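Local coordinates for protein polyphosphate kinase (Porphyromonas gingivalis, PDB 2O8R) that probably catalyses the reversible transfer of the terminal phosphate of ATP to a growing chain of inorganic polyphosphate, at residues A[587-596]-A[649-659]; A[7-17]-A[571-581]. The protein carries 3 engineered substitutions. All blocks are in the same frame, centred on the assembly; numbering follows the deposited sequence.

Interaction 1: residues A[587-596]-A[649-659]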
loop_
_atom_site.group_PDB
_atom_site.type_symbol
_atom_site.label_atom_id
_atom_site.label_comp_id
_atom_site.label_asym_id
_atom_site.label_seq_id
_atom_site.Cartn_x
_atom_site.Cartn_y
_atom_site.Cartn_z
ATOM N N VAL A 587 7.103 25.295 -32.380
ATOM C CA VAL A 587 7.104 24.233 -31.389
ATOM C C VAL A 587 7.094 24.799 -29.973
ATOM O O VAL A 587 8.035 25.479 -29.534
ATOM C CB VAL A 587 8.313 23.312 -31.567
ATOM C CG1 VAL A 587 8.373 22.290 -30.446
ATOM C CG2 VAL A 587 8.242 22.623 -32.915
ATOM N N THR A 588 6.018 24.502 -29.262
ATOM C CA THR A 588 5.870 24.952 -27.897
ATOM C C THR A 588 5.897 23.775 -26.937
ATOM O O THR A 588 5.146 22.813 -27.090
ATOM C CB THR A 588 4.578 25.746 -27.725
ATOM O OG1 THR A 588 4.608 26.866 -28.620
ATOM C CG2 THR A 588 4.418 26.235 -26.289
ATOM N N ARG A 589 6.797 23.846 -25.968
ATOM C CA ARG A 589 6.757 22.950 -24.837
ATOM C C ARG A 589 6.184 23.691 -23.635
ATOM O O ARG A 589 6.741 24.693 -23.179
ATOM C CB ARG A 589 8.146 22.451 -24.519
ATOM C CG ARG A 589 8.281 21.809 -23.172
ATOM C CD ARG A 589 9.721 21.420 -22.963
ATOM N NE ARG A 589 10.033 20.260 -23.776
ATOM C CZ ARG A 589 11.233 19.982 -24.266
ATOM N NH1 ARG A 589 12.253 20.792 -24.031
ATOM N NH2 ARG A 589 11.404 18.890 -24.997
ATOM N N LEU A 590 5.052 23.198 -23.143
ATOM C CA LEU A 590 4.450 23.729 -21.936
ATOM C C LEU A 590 4.658 22.759 -20.784
ATOM O O LEU A 590 4.159 21.634 -20.819
ATOM C CB LEU A 590 2.956 23.989 -22.147
ATOM C CG LEU A 590 2.252 24.568 -20.919
ATOM C CD1 LEU A 590 2.879 25.898 -20.516
ATOM C CD2 LEU A 590 0.746 24.702 -21.163
ATOM N N VAL A 591 5.412 23.206 -19.786
ATOM C CA VAL A 591 5.616 22.490 -18.524
ATOM C C VAL A 591 5.256 23.444 -17.385
ATOM O O VAL A 591 5.742 24.578 -17.333
ATOM C CB VAL A 591 7.078 22.024 -18.367
ATOM C CG1 VAL A 591 7.438 21.743 -16.900
ATOM C CG2 VAL A 591 7.336 20.821 -19.232
ATOM N N ASP A 592 4.388 22.977 -16.496
ATOM C CA ASP A 592 3.897 23.735 -15.360
ATOM C C ASP A 592 3.567 22.685 -14.281
ATOM O O ASP A 592 3.969 21.520 -14.402
ATOM C CB ASP A 592 2.650 24.513 -15.785
ATOM C CG ASP A 592 2.377 25.764 -14.934
ATOM O OD1 ASP A 592 3.028 25.980 -13.890
ATOM O OD2 ASP A 592 1.476 26.547 -15.318
HETATM N N MSE A 593 2.834 23.081 -13.241
HETATM C CA MSE A 593 2.513 22.177 -12.137
HETATM C C MSE A 593 1.736 20.912 -12.529
HETATM O O MSE A 593 2.013 19.827 -12.006
HETATM C CB MSE A 593 1.749 22.921 -11.057
HETATM C CG MSE A 593 1.733 22.176 -9.744
HETATM SE SE MSE A 593 0.713 23.077 -8.364
HETATM C CE MSE A 593 1.776 22.478 -6.835
ATOM N N TYR A 594 0.759 21.054 -13.424
ATOM C CA TYR A 594 0.008 19.911 -13.918
ATOM C C TYR A 594 0.762 19.301 -15.067
ATOM O O TYR A 594 1.386 20.010 -15.849
ATOM C CB TYR A 594 -1.388 20.305 -14.416
ATOM C CG TYR A 594 -2.272 20.997 -13.410
ATOM C CD1 TYR A 594 -2.199 20.700 -12.057
ATOM C CD2 TYR A 594 -3.210 21.923 -13.824
ATOM C CE1 TYR A 594 -3.000 21.331 -11.157
ATOM C CE2 TYR A 594 -4.022 22.549 -12.931
ATOM C CZ TYR A 594 -3.914 22.260 -11.599
ATOM O OH TYR A 594 -4.737 22.906 -10.706
ATOM N N LEU A 595 0.709 17.982 -15.178
ATOM C CA LEU A 595 1.359 17.327 -16.292
ATOM C C LEU A 595 0.443 17.449 -17.508
ATOM O O LEU A 595 -0.702 16.975 -17.503
ATOM C CB LEU A 595 1.707 15.883 -15.943
ATOM C CG LEU A 595 2.540 15.059 -16.922
ATOM C CD1 LEU A 595 3.650 14.275 -16.232
ATOM C CD2 LEU A 595 1.635 14.124 -17.646
ATOM N N GLU A 596 0.953 18.133 -18.528
ATOM C CA GLU A 596 0.208 18.415 -19.748
ATOM C C GLU A 596 0.082 17.157 -20.588
ATOM O O GLU A 596 0.921 16.857 -21.431
ATOM C CB GLU A 596 0.900 19.518 -20.531
ATOM C CG GLU A 596 0.780 20.893 -19.901
ATOM C CD GLU A 596 -0.632 21.458 -19.967
ATOM O OE1 GLU A 596 -1.376 21.140 -20.915
ATOM O OE2 GLU A 596 -1.003 22.226 -19.066
ATOM N N GLN A 649 -3.325 28.132 -24.301
ATOM C CA GLN A 649 -1.991 27.572 -24.148
ATOM C C GLN A 649 -0.973 28.287 -25.045
ATOM O O GLN A 649 0.117 28.631 -24.586
ATOM C CB GLN A 649 -1.971 26.047 -24.329
ATOM C CG GLN A 649 -2.846 25.297 -23.327
ATOM C CD GLN A 649 -2.406 23.857 -23.098
ATOM O OE1 GLN A 649 -1.886 23.198 -24.000
ATOM N NE2 GLN A 649 -2.618 23.361 -21.882
ATOM N N LEU A 650 -1.339 28.559 -26.296
ATOM C CA LEU A 650 -0.410 29.207 -27.244
ATOM C C LEU A 650 -0.169 30.673 -26.932
ATOM O O LEU A 650 0.724 31.287 -27.514
ATOM C CB LEU A 650 -0.900 29.084 -28.685
ATOM C CG LEU A 650 -0.798 27.707 -29.325
ATOM C CD1 LEU A 650 -1.449 27.799 -30.682
ATOM C CD2 LEU A 650 0.664 27.223 -29.418
ATOM N N ARG A 651 -0.969 31.215 -26.015
ATOM C CA ARG A 651 -0.877 32.605 -25.590
ATOM C C ARG A 651 -0.026 32.733 -24.323
ATOM O O ARG A 651 0.426 33.842 -23.997
ATOM C CB ARG A 651 -2.282 33.168 -25.350
ATOM C CG ARG A 651 -2.428 34.683 -25.490
ATOM C CD ARG A 651 -3.856 35.144 -25.149
ATOM N NE ARG A 651 -4.857 34.276 -25.771
ATOM C CZ ARG A 651 -6.099 34.120 -25.322
ATOM N NH1 ARG A 651 -6.507 34.780 -24.244
ATOM N NH2 ARG A 651 -6.934 33.300 -25.945
ATOM N N ASP A 652 0.190 31.601 -23.627
ATOM C CA ASP A 652 0.998 31.543 -22.393
ATOM C C ASP A 652 2.350 32.208 -22.539
ATOM O O ASP A 652 3.179 31.766 -23.339
ATOM C CB ASP A 652 1.239 30.096 -21.952
ATOM C CG ASP A 652 1.987 29.996 -20.604
ATOM O OD1 ASP A 652 1.401 29.462 -19.653
ATOM O OD2 ASP A 652 3.148 30.447 -20.473
ATOM N N ASN A 653 2.576 33.250 -21.750
ATOM C CA ASN A 653 3.898 33.888 -21.674
ATOM C C ASN A 653 4.625 33.723 -20.339
ATOM O O ASN A 653 5.584 34.453 -20.088
ATOM C CB ASN A 653 3.794 35.385 -21.982
ATOM C CG ASN A 653 2.641 36.054 -21.263
ATOM O OD1 ASN A 653 2.135 35.552 -20.264
ATOM N ND2 ASN A 653 2.216 37.195 -21.774
ATOM N N ILE A 654 4.176 32.802 -19.480
ATOM C CA ILE A 654 4.822 32.640 -18.167
ATOM C C ILE A 654 5.570 31.317 -17.997
ATOM O O ILE A 654 6.686 31.306 -17.508
ATOM C CB ILE A 654 3.867 32.964 -16.973
ATOM C CG1 ILE A 654 4.001 34.424 -16.598
ATOM C CG2 ILE A 654 4.262 32.225 -15.726
ATOM C CD1 ILE A 654 3.074 35.307 -17.316
ATOM N N LYS A 655 4.968 30.219 -18.428
ATOM C CA LYS A 655 5.589 28.902 -18.295
ATOM C C LYS A 655 6.060 28.352 -19.629
ATOM O O LYS A 655 7.044 27.615 -19.679
ATOM C CB LYS A 655 4.632 27.898 -17.618
ATOM C CG LYS A 655 4.390 28.193 -16.124
ATOM C CD LYS A 655 5.711 28.439 -15.402
ATOM C CE LYS A 655 5.517 28.872 -13.969
ATOM N NZ LYS A 655 5.353 27.714 -13.042
ATOM N N ALA A 656 5.349 28.713 -20.698
ATOM C CA ALA A 656 5.595 28.158 -22.033
ATOM C C ALA A 656 6.985 28.438 -22.518
ATOM O O ALA A 656 7.526 29.533 -22.315
ATOM C CB ALA A 656 4.592 28.694 -23.052
ATOM N N CYS A 657 7.587 27.447 -23.168
ATOM C CA CYS A 657 8.896 27.623 -23.785
ATOM C C CYS A 657 8.877 27.194 -25.248
ATOM O O CYS A 657 8.249 26.196 -25.604
ATOM C CB CYS A 657 9.959 26.832 -23.020
ATOM S SG CYS A 657 10.450 27.570 -21.445
ATOM N N ARG A 658 9.567 27.954 -26.093
ATOM C CA ARG A 658 9.707 27.598 -27.483
ATOM C C ARG A 658 11.022 26.865 -27.570
ATOM O O ARG A 658 11.938 27.123 -26.790
ATOM C CB ARG A 658 9.645 28.819 -28.409
ATOM C CG ARG A 658 10.866 29.689 -28.376
ATOM C CD ARG A 658 10.758 30.867 -29.336
ATOM N NE ARG A 658 11.755 31.882 -28.985
ATOM C CZ ARG A 658 13.001 31.900 -29.456
ATOM N NH1 ARG A 658 13.407 30.977 -30.332
ATOM N NH2 ARG A 658 13.838 32.852 -29.062
ATOM N N ILE A 659 11.066 25.901 -28.475
ATOM C CA ILE A 659 12.243 25.089 -28.710
ATOM C C ILE A 659 12.991 25.645 -29.914
ATOM O O ILE A 659 12.383 26.061 -30.913
ATOM C CB ILE A 659 11.838 23.621 -28.999
ATOM C CG1 ILE A 659 10.945 23.073 -27.882
ATOM C CG2 ILE A 659 13.059 22.741 -29.194
ATOM C CD1 ILE A 659 11.570 23.118 -26.514
HETATM O O HOH W 1 7.444 25.072 -20.525
#
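L590 spreads its two methyl groups over different parts of segment 649-659. CD2 of L590 rests 3.7 Å from NE2 of Q649, the two side chains crossing at about a right angle, while CD1 of L590 comes within 3.7 Å of the backbone N of A656. Beyond L590, the side chains of Q649 and E596 come from opposite directions, and NE2 of Q649 donates to OE1 of E596 at 2.7 Å. The acceptor lies near the amide plane, yet the amide approaches from above the carboxylate plane, the two planes being 66° apart. K542 binds both E596 OE1 and Q649 OE1, tying the pair together. At the other end D592 OD1 and K655 NZ form a salt bridge of 3.0 Å; R677 takes the other oxygen, D592 OD2, and E27 is a second partner of K655 NZ. The turn leading to K655 is an Asx motif, in which D652 OD2 accepts from the backbone N atoms of I654, K655 and A656. Backbone pairing is antiparallel: R589 N donates to C657 O at 2.8 Å and C657 N to R589 O at 2.9 Å. Strand 585-589 lies between 564-569 and 657-659 in the sheet of this phospholipase D-like domain, with helix 678-691 touching L590 and D592, and helix 13-29 touching R589 and C657.

Interaction 2: residues A[7-17]-A[571-581]; sequences AYPFFRRDMSW and GICCLVPDMPQ. With SO4 (sulfate ion), chain C.
The hydroxyl OG of S16 accepts the backbone N-H of C573 at 2.7 Å, joining the first turn of helix 13-29 to the loop between strands 564-569 and 585-589 of the phospholipase D-like C-terminal domain. An anti placement of OG relative to the backbone N of S16 (chi1 166°) directs it to that loop, and CG2 of I572 lies 3.6 Å from the same OG. A backbone-to-backbone bond holds the chain ahead of the helix: F11 N donates to C574 O at 3.0 Å. F11 itself provides the main apolar overlap. CB of V576 sits over one face of its ring, 3.7 Å from the centroid and 19° off the normal, a CH-pi contact, while C573 O lies at the ring edge. P9 crosses V576 at about a right angle, with CB of P9 3.5 Å from CG1 of V576. Farther out, CG of Q581 approaches CE1 of Y8, whose hydroxyl is bonded to E560 on helix 549-560. R12 is the N-cap residue, and a sulfate ion, probably from the crystallisation liquor, sits beside this helix start: its O2 accepts from R13 N at 2.9 Å, with an N-H...O angle of 150°.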
loop_
_atom_site.group_PDB
_atom_site.type_symbol
_atom_site.label_atom_id
_atom_site.label_comp_id
_atom_site.label_asym_id
_atom_site.label_seq_id
_atom_site.Cartn_x
_atom_site.Cartn_y
_atom_site.Cartn_z
ATOM N N ALA A 7 16.101 14.261 -47.381
ATOM C CA ALA A 7 17.228 14.928 -46.718
ATOM C C ALA A 7 16.831 15.654 -45.434
ATOM O O ALA A 7 17.364 16.733 -45.133
ATOM C CB ALA A 7 17.916 15.907 -47.697
ATOM N N TYR A 8 15.918 15.052 -44.673
ATOM C CA TYR A 8 15.300 15.721 -43.522
ATOM C C TYR A 8 16.044 15.578 -42.199
ATOM O O TYR A 8 16.491 14.490 -41.838
ATOM C CB TYR A 8 13.861 15.257 -43.357
ATOM C CG TYR A 8 12.949 15.791 -44.426
ATOM C CD1 TYR A 8 12.542 17.123 -44.418
ATOM C CD2 TYR A 8 12.481 14.966 -45.443
ATOM C CE1 TYR A 8 11.687 17.616 -45.398
ATOM C CE2 TYR A 8 11.622 15.448 -46.426
ATOM C CZ TYR A 8 11.232 16.774 -46.402
ATOM O OH TYR A 8 10.390 17.260 -47.384
ATOM N N PRO A 9 16.136 16.678 -41.446
ATOM C CA PRO A 9 16.767 16.679 -40.128
ATOM C C PRO A 9 15.861 16.079 -39.041
ATOM O O PRO A 9 14.630 16.203 -39.118
ATOM C CB PRO A 9 16.981 18.165 -39.863
ATOM C CG PRO A 9 15.831 18.827 -40.551
ATOM C CD PRO A 9 15.583 18.000 -41.794
ATOM N N PHE A 10 16.475 15.417 -38.058
ATOM C CA PHE A 10 15.768 14.861 -36.894
ATOM C C PHE A 10 16.640 14.917 -35.649
ATOM O O PHE A 10 17.798 14.495 -35.690
ATOM C CB PHE A 10 15.398 13.394 -37.112
ATOM C CG PHE A 10 14.475 13.148 -38.268
ATOM C CD1 PHE A 10 13.104 13.283 -38.124
ATOM C CD2 PHE A 10 14.977 12.748 -39.494
ATOM C CE1 PHE A 10 12.250 13.037 -39.186
ATOM C CE2 PHE A 10 14.129 12.506 -40.561
ATOM C CZ PHE A 10 12.761 12.642 -40.402
ATOM N N PHE A 11 16.093 15.406 -34.541
ATOM C CA PHE A 11 16.788 15.312 -33.261
ATOM C C PHE A 11 16.856 13.858 -32.883
ATOM O O PHE A 11 15.950 13.099 -33.225
ATOM C CB PHE A 11 16.012 16.009 -32.161
ATOM C CG PHE A 11 16.008 17.491 -32.265
ATOM C CD1 PHE A 11 17.194 18.193 -32.427
ATOM C CD2 PHE A 11 14.808 18.193 -32.160
ATOM C CE1 PHE A 11 17.178 19.580 -32.509
ATOM C CE2 PHE A 11 14.779 19.572 -32.230
ATOM C CZ PHE A 11 15.967 20.277 -32.410
ATOM N N ARG A 12 17.921 13.464 -32.191
ATOM C CA ARG A 12 17.957 12.159 -31.538
ATOM C C ARG A 12 16.950 12.185 -30.383
ATOM O O ARG A 12 16.779 13.212 -29.726
ATOM C CB ARG A 12 19.358 11.867 -31.030
ATOM C CG ARG A 12 20.389 11.994 -32.121
ATOM C CD ARG A 12 21.788 11.587 -31.694
ATOM N NE ARG A 12 22.756 11.996 -32.710
ATOM C CZ ARG A 12 23.123 11.259 -33.760
ATOM N NH1 ARG A 12 22.615 10.044 -33.948
ATOM N NH2 ARG A 12 24.004 11.745 -34.631
ATOM N N ARG A 13 16.265 11.076 -30.145
ATOM C CA ARG A 13 15.169 11.092 -29.179
ATOM C C ARG A 13 15.629 11.346 -27.735
ATOM O O ARG A 13 15.006 12.124 -27.016
ATOM C CB ARG A 13 14.275 9.851 -29.310
ATOM C CG ARG A 13 14.982 8.515 -29.214
ATOM C CD ARG A 13 13.973 7.386 -29.133
ATOM N NE ARG A 13 13.303 7.364 -27.833
ATOM C CZ ARG A 13 12.295 6.558 -27.511
ATOM N NH1 ARG A 13 11.818 5.693 -28.394
ATOM N NH2 ARG A 13 11.760 6.616 -26.298
ATOM N N ASP A 14 16.740 10.726 -27.344
ATOM C CA ASP A 14 17.306 10.870 -26.001
ATOM C C ASP A 14 17.827 12.270 -25.704
ATOM O O ASP A 14 17.651 12.775 -24.602
ATOM C CB ASP A 14 18.414 9.839 -25.787
ATOM C CG ASP A 14 17.901 8.416 -25.904
ATOM O OD1 ASP A 14 16.934 8.090 -25.193
ATOM O OD2 ASP A 14 18.443 7.631 -26.710
HETATM N N MSE A 15 18.463 12.893 -26.688
HETATM C CA MSE A 15 18.867 14.280 -26.559
HETATM C C MSE A 15 17.628 15.135 -26.355
HETATM O O MSE A 15 17.577 15.990 -25.466
HETATM C CB MSE A 15 19.619 14.742 -27.809
HETATM C CG MSE A 15 20.973 14.094 -28.030
HETATM SE SE MSE A 15 21.953 13.692 -26.381
HETATM C CE MSE A 15 21.710 11.754 -26.339
ATOM N N SER A 16 16.625 14.879 -27.183
ATOM C CA SER A 16 15.331 15.497 -27.040
ATOM C C SER A 16 14.756 15.211 -25.662
ATOM O O SER A 16 14.189 16.097 -25.034
ATOM C CB SER A 16 14.388 15.004 -28.132
ATOM O OG SER A 16 13.053 15.331 -27.829
ATOM N N TRP A 17 14.914 13.990 -25.166
ATOM C CA TRP A 17 14.404 13.699 -23.828
ATOM C C TRP A 17 15.120 14.525 -22.785
ATOM O O TRP A 17 14.484 15.137 -21.940
ATOM C CB TRP A 17 14.512 12.228 -23.459
ATOM C CG TRP A 17 13.840 11.939 -22.149
ATOM C CD1 TRP A 17 12.530 11.590 -21.962
ATOM C CD2 TRP A 17 14.431 11.985 -20.847
ATOM N NE1 TRP A 17 12.273 11.413 -20.631
ATOM C CE2 TRP A 17 13.421 11.649 -19.921
ATOM C CE3 TRP A 17 15.716 12.284 -20.371
ATOM C CZ2 TRP A 17 13.652 11.598 -18.542
ATOM C CZ3 TRP A 17 15.947 12.226 -19.010
ATOM C CH2 TRP A 17 14.913 11.889 -18.106
ATOM N N GLY A 571 7.142 16.468 -23.955
ATOM C CA GLY A 571 8.256 15.528 -23.817
ATOM C C GLY A 571 9.161 15.478 -25.025
ATOM O O GLY A 571 9.697 16.495 -25.468
ATOM N N ILE A 572 9.319 14.277 -25.560
ATOM C CA ILE A 572 10.205 14.053 -26.679
ATOM C C ILE A 572 9.651 14.664 -27.952
ATOM O O ILE A 572 8.521 14.400 -28.326
ATOM C CB ILE A 572 10.466 12.557 -26.893
ATOM C CG1 ILE A 572 11.372 12.006 -25.797
ATOM C CG2 ILE A 572 11.138 12.309 -28.217
ATOM C CD1 ILE A 572 11.545 10.499 -25.918
ATOM N N CYS A 573 10.458 15.498 -28.596
ATOM C CA CYS A 573 10.164 15.972 -29.928
ATOM C C CYS A 573 11.381 15.850 -30.842
ATOM O O CYS A 573 12.437 16.395 -30.546
ATOM C CB CYS A 573 9.697 17.412 -29.877
ATOM S SG CYS A 573 9.019 17.958 -31.433
ATOM N N CYS A 574 11.226 15.138 -31.955
ATOM C CA CYS A 574 12.346 14.872 -32.868
ATOM C C CYS A 574 12.269 15.700 -34.120
ATOM O O CYS A 574 13.176 15.667 -34.942
ATOM C CB CYS A 574 12.390 13.406 -33.272
ATOM S SG CYS A 574 12.712 12.277 -31.917
ATOM N N LEU A 575 11.167 16.413 -34.281
ATOM C CA LEU A 575 11.049 17.395 -35.335
ATOM C C LEU A 575 11.901 18.577 -34.916
ATOM O O LEU A 575 11.789 19.047 -33.795
ATOM C CB LEU A 575 9.595 17.812 -35.506
ATOM C CG LEU A 575 9.242 18.775 -36.634
ATOM C CD1 LEU A 575 7.879 18.430 -37.197
ATOM C CD2 LEU A 575 9.271 20.215 -36.152
ATOM N N VAL A 576 12.763 19.039 -35.813
ATOM C CA VAL A 576 13.652 20.148 -35.503
ATOM C C VAL A 576 13.162 21.465 -36.087
ATOM O O VAL A 576 13.008 21.604 -37.302
ATOM C CB VAL A 576 15.155 19.807 -35.794
ATOM C CG1 VAL A 576 15.282 18.787 -36.879
ATOM C CG2 VAL A 576 16.005 21.050 -36.042
ATOM N N PRO A 577 12.881 22.431 -35.202
ATOM C CA PRO A 577 12.273 23.690 -35.604
ATOM C C PRO A 577 13.305 24.666 -36.148
ATOM O O PRO A 577 14.510 24.403 -36.060
ATOM C CB PRO A 577 11.692 24.217 -34.297
ATOM C CG PRO A 577 12.613 23.701 -33.252
ATOM C CD PRO A 577 13.143 22.382 -33.751
ATOM N N ASP A 578 12.815 25.777 -36.696
ATOM C CA ASP A 578 13.651 26.864 -37.204
ATOM C C ASP A 578 14.591 26.379 -38.295
ATOM O O ASP A 578 15.777 26.694 -38.301
ATOM C CB ASP A 578 14.450 27.515 -36.074
ATOM C CG ASP A 578 13.578 27.983 -34.928
ATOM O OD1 ASP A 578 12.372 28.236 -35.151
ATOM O OD2 ASP A 578 14.113 28.103 -33.802
HETATM N N MSE A 579 14.042 25.605 -39.217
HETATM C CA MSE A 579 14.795 25.062 -40.324
HETATM C C MSE A 579 14.006 25.357 -41.573
HETATM O O MSE A 579 12.813 25.616 -41.485
HETATM C CB MSE A 579 14.923 23.560 -40.161
HETATM C CG MSE A 579 15.580 23.149 -38.879
HETATM SE SE MSE A 579 17.523 23.093 -38.961
HETATM C CE MSE A 579 18.036 24.942 -38.593
ATOM N N PRO A 580 14.662 25.340 -42.742
ATOM C CA PRO A 580 13.911 25.513 -43.973
ATOM C C PRO A 580 12.715 24.562 -44.102
ATOM O O PRO A 580 11.628 24.993 -44.491
ATOM C CB PRO A 580 14.962 25.240 -45.047
ATOM C CG PRO A 580 16.226 25.680 -44.409
ATOM C CD PRO A 580 16.108 25.223 -43.006
ATOM N N GLN A 581 12.894 23.298 -43.731
ATOM C CA GLN A 581 11.833 22.294 -43.898
ATOM C C GLN A 581 10.718 22.413 -42.863
ATOM O O GLN A 581 9.669 21.781 -42.994
ATOM C CB GLN A 581 12.412 20.881 -43.878
ATOM C CG GLN A 581 13.561 20.668 -44.857
ATOM C CD GLN A 581 14.942 20.804 -44.224
ATOM O OE1 GLN A 581 15.732 19.871 -44.259
ATOM N NE2 GLN A 581 15.238 21.967 -43.661
HETATM S S SO4 C . 17.229 8.025 -32.162
HETATM O O1 SO4 C . 15.940 8.591 -32.566
HETATM O O2 SO4 C . 17.833 8.824 -31.092
HETATM O O3 SO4 C . 17.036 6.665 -31.671
HETATM O O4 SO4 C . 18.117 8.027 -33.324
#

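Interactions 1 and 2 have centres about 18 Å apart and meet through R589. Its NH2 lies 3.0 Å from G571 O, a probable hydrogen bond, and its NE bonds to R570 O, so one guanidinium links strand 585-589 to the start of the 571-581 loop. A second junction is made by packing, with I659 O 3.3 Å from CG of P577. Both contacts lie near residues predicted to bind ATP: the side chain of E596, in interaction 1, is about 4 Å from that of R570, and the side chain of W17, in interaction 2, about 4 Å from that of N48. This placement is consistent with N- and C-terminal domains jointly framing the nucleotide pocket.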